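Side-chain contacts in putative glycosyltransferase (GalT1) (Streptococcus parasanguinis FW213, PDB 5HEA), which probably transfers a sugar from a nucleotide-linked donor to an acceptor, this chain being the C-terminal part of the protein and including its GT-A type domain: residues S8-V13 and A78-A83; N112-S117 and C142-I147; K257-R262 and D287-Y292. One frame throughout, in Å; residues are numbered along the deposited sequence.

Interaction 1 of 3, residues S8-V13 and A78-A83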
loop_
_atom_site.group_PDB
_atom_site.type_symbol
_atom_site.label_atom_id
_atom_site.label_comp_id
_atom_site.label_asym_id
_atom_site.label_seq_id
_atom_site.Cartn_x
_atom_site.Cartn_y
_atom_site.Cartn_z
ATOM N N SER A 8 8.036 35.383 18.974
ATOM C CA SER A 8 8.283 34.399 17.918
ATOM C C SER A 8 7.143 34.373 16.897
ATOM O O SER A 8 5.994 34.095 17.248
ATOM C CB SER A 8 8.477 33.001 18.509
ATOM O OG SER A 8 9.626 32.934 19.334
ATOM N N ILE A 9 7.474 34.645 15.636
ATOM C CA ILE A 9 6.506 34.630 14.537
ATOM C C ILE A 9 6.683 33.370 13.714
ATOM O O ILE A 9 7.719 33.186 13.067
ATOM C CB ILE A 9 6.717 35.812 13.584
ATOM C CG1 ILE A 9 6.810 37.126 14.378
ATOM C CG2 ILE A 9 5.598 35.847 12.534
ATOM C CD1 ILE A 9 7.345 38.294 13.546
ATOM N N ILE A 10 5.672 32.508 13.745
ATOM C CA ILE A 10 5.723 31.215 13.080
ATOM C C ILE A 10 5.067 31.296 11.711
ATOM O O ILE A 10 3.889 31.636 11.585
ATOM C CB ILE A 10 5.067 30.122 13.957
ATOM C CG1 ILE A 10 5.899 29.927 15.233
ATOM C CG2 ILE A 10 4.917 28.805 13.173
ATOM C CD1 ILE A 10 5.179 29.179 16.341
ATOM N N VAL A 11 5.847 30.997 10.681
ATOM C CA VAL A 11 5.392 31.171 9.311
ATOM C C VAL A 11 5.599 29.875 8.527
ATOM O O VAL A 11 6.699 29.589 8.054
ATOM C CB VAL A 11 6.134 32.348 8.630
ATOM C CG1 VAL A 11 5.677 32.521 7.171
ATOM C CG2 VAL A 11 5.918 33.640 9.418
ATOM N N PRO A 12 4.541 29.067 8.409
ATOM C CA PRO A 12 4.626 27.853 7.600
ATOM C C PRO A 12 4.711 28.222 6.124
ATOM O O PRO A 12 4.033 29.145 5.666
ATOM C CB PRO A 12 3.295 27.142 7.890
ATOM C CG PRO A 12 2.811 27.754 9.171
ATOM C CD PRO A 12 3.254 29.171 9.112
ATOM N N VAL A 13 5.549 27.504 5.390
ATOM C CA VAL A 13 5.791 27.812 3.987
ATOM C C VAL A 13 5.633 26.549 3.169
ATOM O O VAL A 13 6.404 25.598 3.329
ATOM C CB VAL A 13 7.212 28.387 3.768
ATOM C CG1 VAL A 13 7.507 28.545 2.275
ATOM C CG2 VAL A 13 7.362 29.718 4.477
ATOM N N ALA A 78 6.320 22.393 14.584
ATOM C CA ALA A 78 7.774 22.544 14.526
ATOM C C ALA A 78 8.150 23.962 14.925
ATOM O O ALA A 78 9.137 24.184 15.631
ATOM C CB ALA A 78 8.308 22.226 13.109
ATOM N N GLY A 79 7.353 24.921 14.465
ATOM C CA GLY A 79 7.558 26.315 14.821
ATOM C C GLY A 79 7.446 26.538 16.324
ATOM O O GLY A 79 8.278 27.216 16.928
ATOM N N ILE A 80 6.402 25.978 16.926
ATOM C CA ILE A 80 6.183 26.100 18.377
ATOM C C ILE A 80 7.359 25.523 19.174
ATOM O O ILE A 80 7.776 26.075 20.203
ATOM C CB ILE A 80 4.883 25.392 18.797
ATOM C CG1 ILE A 80 3.679 26.060 18.121
ATOM C CG2 ILE A 80 4.714 25.406 20.331
ATOM C CD1 ILE A 80 2.363 25.307 18.312
ATOM N N THR A 81 7.894 24.415 18.673
ATOM C CA THR A 81 9.005 23.714 19.309
ATOM C C THR A 81 10.296 24.514 19.218
ATOM O O THR A 81 11.054 24.592 20.187
ATOM C CB THR A 81 9.212 22.329 18.647
ATOM O OG1 THR A 81 8.045 21.531 18.864
ATOM C CG2 THR A 81 10.409 21.619 19.231
ATOM N N TYR A 82 10.537 25.120 18.060
ATOM C CA TYR A 82 11.754 25.902 17.839
ATOM C C TYR A 82 11.693 27.309 18.483
ATOM O O TYR A 82 12.724 27.925 18.764
ATOM C CB TYR A 82 12.059 25.969 16.334
ATOM C CG TYR A 82 13.304 26.741 15.951
ATOM C CD1 TYR A 82 14.508 26.087 15.699
ATOM C CD2 TYR A 82 13.276 28.131 15.823
ATOM C CE1 TYR A 82 15.651 26.802 15.345
ATOM C CE2 TYR A 82 14.410 28.849 15.476
ATOM C CZ TYR A 82 15.591 28.183 15.234
ATOM O OH TYR A 82 16.706 28.911 14.884
ATOM N N ALA A 83 10.486 27.800 18.735
ATOM C CA ALA A 83 10.295 29.161 19.238
ATOM C C ALA A 83 10.928 29.395 20.606
ATOM O O ALA A 83 10.720 28.622 21.531
ATOM C CB ALA A 83 8.808 29.485 19.295
#

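Interaction 2 of 3, residues N112-S117 and C142-I147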
loop_
_atom_site.group_PDB
_atom_site.type_symbol
_atom_site.label_atom_id
_atom_site.label_comp_id
_atom_site.label_asym_id
_atom_site.label_seq_id
_atom_site.Cartn_x
_atom_site.Cartn_y
_atom_site.Cartn_z
ATOM N N ASN A 112 -2.554 45.732 29.259
ATOM C CA ASN A 112 -3.790 45.288 29.904
ATOM C C ASN A 112 -3.636 44.120 30.865
ATOM O O ASN A 112 -4.591 43.736 31.549
ATOM C CB ASN A 112 -4.854 44.985 28.858
ATOM C CG ASN A 112 -5.391 46.239 28.219
ATOM O OD1 ASN A 112 -6.119 46.999 28.854
ATOM N ND2 ASN A 112 -5.031 46.469 26.961
ATOM N N GLY A 113 -2.434 43.566 30.927
ATOM C CA GLY A 113 -2.190 42.399 31.752
ATOM C C GLY A 113 -2.960 41.198 31.234
ATOM O O GLY A 113 -3.404 40.348 32.005
ATOM N N SER A 114 -3.137 41.128 29.921
ATOM C CA SER A 114 -3.833 39.993 29.316
ATOM C C SER A 114 -2.852 38.884 28.984
ATOM O O SER A 114 -1.650 39.101 28.973
ATOM C CB SER A 114 -4.543 40.426 28.038
ATOM O OG SER A 114 -5.664 41.223 28.339
ATOM N N ASP A 115 -3.369 37.700 28.676
ATOM C CA ASP A 115 -2.514 36.574 28.314
ATOM C C ASP A 115 -2.465 36.400 26.805
ATOM O O ASP A 115 -1.574 35.738 26.275
ATOM C CB ASP A 115 -3.057 35.310 28.954
ATOM C CG ASP A 115 -3.142 35.432 30.474
ATOM O OD1 ASP A 115 -4.256 35.335 31.023
ATOM O OD2 ASP A 115 -2.092 35.652 31.110
ATOM N N ILE A 116 -3.462 36.977 26.138
ATOM C CA ILE A 116 -3.623 36.906 24.688
ATOM C C ILE A 116 -4.176 38.247 24.215
ATOM O O ILE A 116 -5.018 38.842 24.891
ATOM C CB ILE A 116 -4.616 35.784 24.285
ATOM C CG1 ILE A 116 -4.127 34.427 24.816
ATOM C CG2 ILE A 116 -4.799 35.739 22.748
ATOM C CD1 ILE A 116 -5.109 33.276 24.632
ATOM N N SER A 117 -3.676 38.745 23.087
ATOM C CA SER A 117 -4.314 39.856 22.396
ATOM C C SER A 117 -4.657 39.398 20.974
ATOM O O SER A 117 -3.991 38.527 20.408
ATOM C CB SER A 117 -3.429 41.105 22.376
ATOM O OG SER A 117 -2.274 40.907 21.581
ATOM N N CYS A 142 -11.431 48.677 21.418
ATOM C CA CYS A 142 -10.576 47.747 22.122
ATOM C C CYS A 142 -11.364 47.385 23.368
ATOM O O CYS A 142 -12.144 48.200 23.854
ATOM C CB CYS A 142 -9.255 48.427 22.481
ATOM S SG CYS A 142 -8.085 47.364 23.348
ATOM N N LYS A 143 -11.190 46.169 23.872
ATOM C CA LYS A 143 -11.916 45.716 25.061
ATOM C C LYS A 143 -11.192 44.538 25.697
ATOM O O LYS A 143 -10.599 43.715 24.989
ATOM C CB LYS A 143 -13.341 45.292 24.687
ATOM C CG LYS A 143 -14.280 45.149 25.877
ATOM C CD LYS A 143 -15.673 44.739 25.429
ATOM C CE LYS A 143 -16.640 44.665 26.609
ATOM N NZ LYS A 143 -16.242 43.639 27.623
ATOM N N ASN A 144 -11.230 44.475 27.025
ATOM C CA ASN A 144 -10.748 43.321 27.769
ATOM C C ASN A 144 -11.911 42.376 28.007
ATOM O O ASN A 144 -12.999 42.823 28.342
ATOM C CB ASN A 144 -10.160 43.752 29.119
ATOM C CG ASN A 144 -8.838 44.468 28.974
ATOM O OD1 ASN A 144 -8.151 44.316 27.967
ATOM N ND2 ASN A 144 -8.473 45.257 29.978
ATOM N N TYR A 145 -11.686 41.077 27.820
ATOM C CA TYR A 145 -12.744 40.086 28.016
ATOM C C TYR A 145 -12.340 39.020 29.019
ATOM O O TYR A 145 -11.181 38.601 29.061
ATOM C CB TYR A 145 -13.080 39.365 26.705
ATOM C CG TYR A 145 -13.666 40.234 25.623
ATOM C CD1 TYR A 145 -15.044 40.379 25.491
ATOM C CD2 TYR A 145 -12.845 40.897 24.716
ATOM C CE1 TYR A 145 -15.585 41.169 24.492
ATOM C CE2 TYR A 145 -13.380 41.687 23.716
ATOM C CZ TYR A 145 -14.749 41.818 23.608
ATOM O OH TYR A 145 -15.282 42.611 22.617
ATOM N N THR A 146 -13.311 38.554 29.801
ATOM C CA THR A 146 -13.141 37.308 30.526
ATOM C C THR A 146 -13.274 36.207 29.489
ATOM O O THR A 146 -13.780 36.439 28.385
ATOM C CB THR A 146 -14.248 37.087 31.573
ATOM O OG1 THR A 146 -15.497 36.906 30.892
ATOM C CG2 THR A 146 -14.354 38.277 32.533
ATOM N N ILE A 147 -12.858 34.995 29.837
ATOM C CA ILE A 147 -12.962 33.901 28.874
ATOM C C ILE A 147 -14.430 33.612 28.551
ATOM O O ILE A 147 -14.775 33.390 27.399
ATOM C CB ILE A 147 -12.244 32.628 29.350
ATOM C CG1 ILE A 147 -10.816 32.969 29.775
ATOM C CG2 ILE A 147 -12.258 31.561 28.252
ATOM C CD1 ILE A 147 -10.065 33.866 28.783
#

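Interaction 3 of 3, residues K257-R262 and D287-Y292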
loop_
_atom_site.group_PDB
_atom_site.type_symbol
_atom_site.label_atom_id
_atom_site.label_comp_id
_atom_site.label_asym_id
_atom_site.label_seq_id
_atom_site.Cartn_x
_atom_site.Cartn_y
_atom_site.Cartn_z
ATOM N N LYS A 257 -25.664 26.483 18.082
ATOM C CA LYS A 257 -26.084 27.108 16.824
ATOM C C LYS A 257 -25.081 26.844 15.705
ATOM O O LYS A 257 -25.457 26.493 14.583
ATOM C CB LYS A 257 -26.232 28.626 16.990
ATOM C CG LYS A 257 -27.321 29.080 17.945
ATOM C CD LYS A 257 -27.398 30.614 17.952
ATOM C CE LYS A 257 -28.325 31.141 19.036
ATOM N NZ LYS A 257 -28.294 32.634 19.112
ATOM N N SER A 258 -23.804 27.043 16.014
ATOM C CA SER A 258 -22.723 26.762 15.074
ATOM C C SER A 258 -22.702 25.282 14.649
ATOM O O SER A 258 -22.551 24.962 13.459
ATOM C CB SER A 258 -21.377 27.162 15.695
ATOM O OG SER A 258 -20.285 26.800 14.856
ATOM N N TYR A 259 -22.843 24.385 15.620
ATOM C CA TYR A 259 -22.870 22.944 15.343
ATOM C C TYR A 259 -24.018 22.562 14.405
ATOM O O TYR A 259 -23.825 21.804 13.455
ATOM C CB TYR A 259 -22.983 22.178 16.671
ATOM C CG TYR A 259 -23.013 20.649 16.597
ATOM C CD1 TYR A 259 -22.092 19.939 15.843
ATOM C CD2 TYR A 259 -23.928 19.919 17.354
ATOM C CE1 TYR A 259 -22.111 18.540 15.818
ATOM C CE2 TYR A 259 -23.952 18.529 17.330
ATOM C CZ TYR A 259 -23.037 17.850 16.571
ATOM O OH TYR A 259 -23.068 16.472 16.556
ATOM N N LYS A 260 -25.215 23.084 14.670
ATOM C CA LYS A 260 -26.372 22.755 13.836
ATOM C C LYS A 260 -26.163 23.234 12.406
ATOM O O LYS A 260 -26.529 22.541 11.457
ATOM C CB LYS A 260 -27.658 23.353 14.413
ATOM C CG LYS A 260 -28.043 22.788 15.762
ATOM C CD LYS A 260 -29.354 23.375 16.288
ATOM C CE LYS A 260 -29.562 22.967 17.745
ATOM N NZ LYS A 260 -30.919 23.192 18.305
ATOM N N GLY A 261 -25.582 24.423 12.259
ATOM C CA GLY A 261 -25.214 24.948 10.950
ATOM C C GLY A 261 -24.209 24.074 10.208
ATOM O O GLY A 261 -24.357 23.843 9.009
ATOM N N ARG A 262 -23.195 23.575 10.916
ATOM C CA ARG A 262 -22.214 22.668 10.310
ATOM C C ARG A 262 -22.829 21.337 9.869
ATOM O O ARG A 262 -22.527 20.840 8.783
ATOM C CB ARG A 262 -21.022 22.423 11.251
ATOM C CG ARG A 262 -20.161 23.662 11.438
ATOM C CD ARG A 262 -19.039 23.436 12.465
ATOM N NE ARG A 262 -18.152 24.593 12.574
ATOM C CZ ARG A 262 -16.881 24.543 12.982
ATOM N NH1 ARG A 262 -16.308 23.383 13.310
ATOM N NH2 ARG A 262 -16.173 25.660 13.055
ATOM N N ASP A 287 -31.354 15.182 11.902
ATOM C CA ASP A 287 -32.693 14.634 12.086
ATOM C C ASP A 287 -33.088 14.557 13.571
ATOM O O ASP A 287 -34.211 14.873 13.933
ATOM C CB ASP A 287 -32.764 13.235 11.452
ATOM C CG ASP A 287 -34.159 12.622 11.511
ATOM O OD1 ASP A 287 -35.157 13.374 11.494
ATOM O OD2 ASP A 287 -34.253 11.376 11.561
ATOM N N LEU A 288 -32.163 14.135 14.425
ATOM C CA LEU A 288 -32.450 14.004 15.854
ATOM C C LEU A 288 -32.661 15.376 16.485
ATOM O O LEU A 288 -33.586 15.586 17.270
ATOM C CB LEU A 288 -31.311 13.277 16.577
ATOM C CG LEU A 288 -31.172 11.782 16.298
ATOM C CD1 LEU A 288 -29.940 11.205 16.995
ATOM C CD2 LEU A 288 -32.432 11.049 16.740
ATOM N N ILE A 289 -31.785 16.305 16.142
ATOM C CA ILE A 289 -31.813 17.631 16.740
ATOM C C ILE A 289 -33.097 18.388 16.369
ATOM O O ILE A 289 -33.752 18.990 17.228
ATOM C CB ILE A 289 -30.571 18.428 16.327
ATOM C CG1 ILE A 289 -29.336 17.851 17.011
ATOM C CG2 ILE A 289 -30.730 19.897 16.682
ATOM C CD1 ILE A 289 -28.039 18.424 16.495
ATOM N N GLU A 290 -33.468 18.322 15.096
ATOM C CA GLU A 290 -34.614 19.072 14.587
ATOM C C GLU A 290 -35.955 18.387 14.818
ATOM O O GLU A 290 -36.969 19.048 14.996
ATOM C CB GLU A 290 -34.438 19.366 13.092
ATOM C CG GLU A 290 -33.329 20.359 12.790
ATOM C CD GLU A 290 -33.262 20.737 11.315
ATOM O OE1 GLU A 290 -33.885 20.032 10.488
ATOM O OE2 GLU A 290 -32.590 21.744 10.985
ATOM N N ASN A 291 -35.972 17.061 14.813
ATOM C CA ASN A 291 -37.247 16.362 14.849
ATOM C C ASN A 291 -37.510 15.561 16.115
ATOM O O ASN A 291 -38.629 15.107 16.340
ATOM C CB ASN A 291 -37.407 15.498 13.597
ATOM C CG ASN A 291 -37.366 16.328 12.325
ATOM O OD1 ASN A 291 -37.979 17.391 12.261
ATOM N ND2 ASN A 291 -36.621 15.864 11.323
ATOM N N TYR A 292 -36.484 15.397 16.944
ATOM C CA TYR A 292 -36.654 14.675 18.201
ATOM C C TYR A 292 -36.068 15.408 19.401
ATOM O O TYR A 292 -35.390 14.789 20.215
ATOM C CB TYR A 292 -36.030 13.277 18.102
ATOM C CG TYR A 292 -36.576 12.437 16.969
ATOM C CD1 TYR A 292 -36.080 12.574 15.676
ATOM C CD2 TYR A 292 -37.587 11.508 17.189
ATOM C CE1 TYR A 292 -36.580 11.813 14.631
ATOM C CE2 TYR A 292 -38.091 10.732 16.150
ATOM C CZ TYR A 292 -37.587 10.898 14.873
ATOM O OH TYR A 292 -38.068 10.135 13.832
#

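Interaction 1 of 3, residues S8-V13 and A78-A83
Ile10, Ser8 and Ala83 supply most of the surface buried where strand 7-13 packs against the last turn of helix 72-82. Ile10 contributes most. Its CG1 lies beside the backbone N (chi1 -66°) and chi2 is extended, which carries CD1 out to the helix backbone, 3.5 Å from the backbone N of Ile80 and equally near the carbonyl carbon of Gly79. The second branch, CG2, rests 4.0 Å from Gly79 CA. With no side chain at Gly79 the helix can come close, and the CA atoms of Ile10 and Gly79 are only 5.5 Å apart. Ile80 directs its CB away from the strand, yet its CG1 still reaches Ile10 CD1 at 3.9 Å.

At the other end of the contact, Ala83, the first residue to leave helical geometry, turns its methyl onto Ser8: CB is 3.5 Å from Ser8 OG and 3.6 Å from Ser8 CB. This is van der Waals packing; the buried Ser8 hydroxyl has its hydrogen-bond partners in Glu36 OE2 and the backbone N of Gly85.

Strand 7-13 runs parallel to strands 35-41 and 87-90, one along each edge. Ile10 also packs on Ile40 from the first and on Ile88 and Phe90 from the second, while Ala83 touches Ile88, so the end of helix 72-82 packs on the sheet beside strands 7-13 and 87-90, largely through apolar side chains.

Interaction 2 of 3, residues N112-S117 and C142-I147
Asn112 and Asn144 mark the nearest approach of the two backbones, with 7.5 Å between their CA atoms, too far for main-chain pairing. Asn112 precedes Gly113, the first residue to leave helical phi/psi after helix 101-110. Gly113 takes a positive phi, and two bonds back into the last turn make a Schellman motif, after which the chain passes through Ser114 and Asp115 into strand 116-125. Opposite, residues 142-146 are extended, and Asn144 directs its CB toward residues 112-117.

The contact is carried by the two asparagine side chains. Asn144 ND2 donates to Asn112 OD1 over 3.1 Å, with an N-H...O angle of 152°. The acceptor is close to the amide plane of Asn144, but the donor stands 50° out of the carbonyl plane of Asn112, so it sits above that plane and not on a lone pair. The two amide planes are nearly perpendicular. In both residues CG lies beside the backbone N (chi1 -72°), which turns the two amides toward one another. The oxygens OD1 of Asn112 and OD1 of Asn144 are 3.5 Å apart, two acceptors without a bond between them. Each amide has a further partner: Asn112 ND2 is bonded to Ala108 O in the helix, and Asn144 OD1 to Thr206 OG1. Ser114 OG, 4.0 Å from Asn144 OD1, is too far for a bond to it and is joined to Thr206 OG1 as well.

The side chains thus link the Schellman turn after helix 101-110 with strand 142-146, both meeting Thr206 on strand 204-217, which lies between strands 116-125 and 142-146 in the mixed sheet of the glycosyltransferase domain.

Interaction 3 of 3, residues K257-R262 and D287-Y292
Ile289 meets both Lys260 and Tyr259, and its two branches divide the contact between them. At CB, which points toward helix 253-272, no atom of that helix segment comes within ordinary contact distance; the touching begins at the branches. Chi1 of -71° sets CG2 anti to the backbone N, and this methyl presses against the extended side chain of Lys260, crossing it at a slant. CG2 touches that chain all the way from Lys260 CG through CD and CE to NZ. Its closest approach, 3.5 Å from Ile289 CG2 to Lys260 CE, is tighter than a usual carbon-carbon contact. The other branch goes through CG1 to CD1, with chi2 near 180°, and ends 4.2 Å from CE2 of Tyr259, meeting the ring obliquely.

No hydrogen bond joins the two segments. Tyr259 OH is bonded to Glu239 OE2 and its side chain also packs on Ala238 and Ile242 of helix 231-247. Lys260 NZ makes a weak hydrogen bond to Ser247 O of a neighbouring subunit, and Tyr259 and Ile289 both pack on that same serine. Within the last helical turn Asn291 ND2 donates to Asp287 OD1 over 2.9 Å, almost straight at 176°.

The CA atoms of Lys260 and Ile289 are 8.0 Å apart, toward the end of the pair away from its connecting turn. Helices 253-272 and 276-291 form an alpha-helical hairpin, stitched nearer the turn by the disulfides Cys266-Cys282 and Cys267-Cys283, and here part of a subunit interface.

The three contacts follow one another along the chain. Interactions 1 and 2 both reach one mixed sheet and lie within the family 2 glycosyltransferase range, their centres 24 Å apart and their nearest atoms about 11 Å. Interaction 3, in the C-terminal helical hairpin, lies opposite interaction 1 about the chain's centre, its centre 38 Å from that of interaction 1 and 32 Å from that of interaction 2. In GT-A folds the nucleotide-sugar usually binds at the C-terminal ends of the parallel strands, whereas interaction 1 uses the first half of strand 7-13, consistent with core packing. Other subunits reach six residues of interaction 3 and one of interaction 1, but none touches interaction 2.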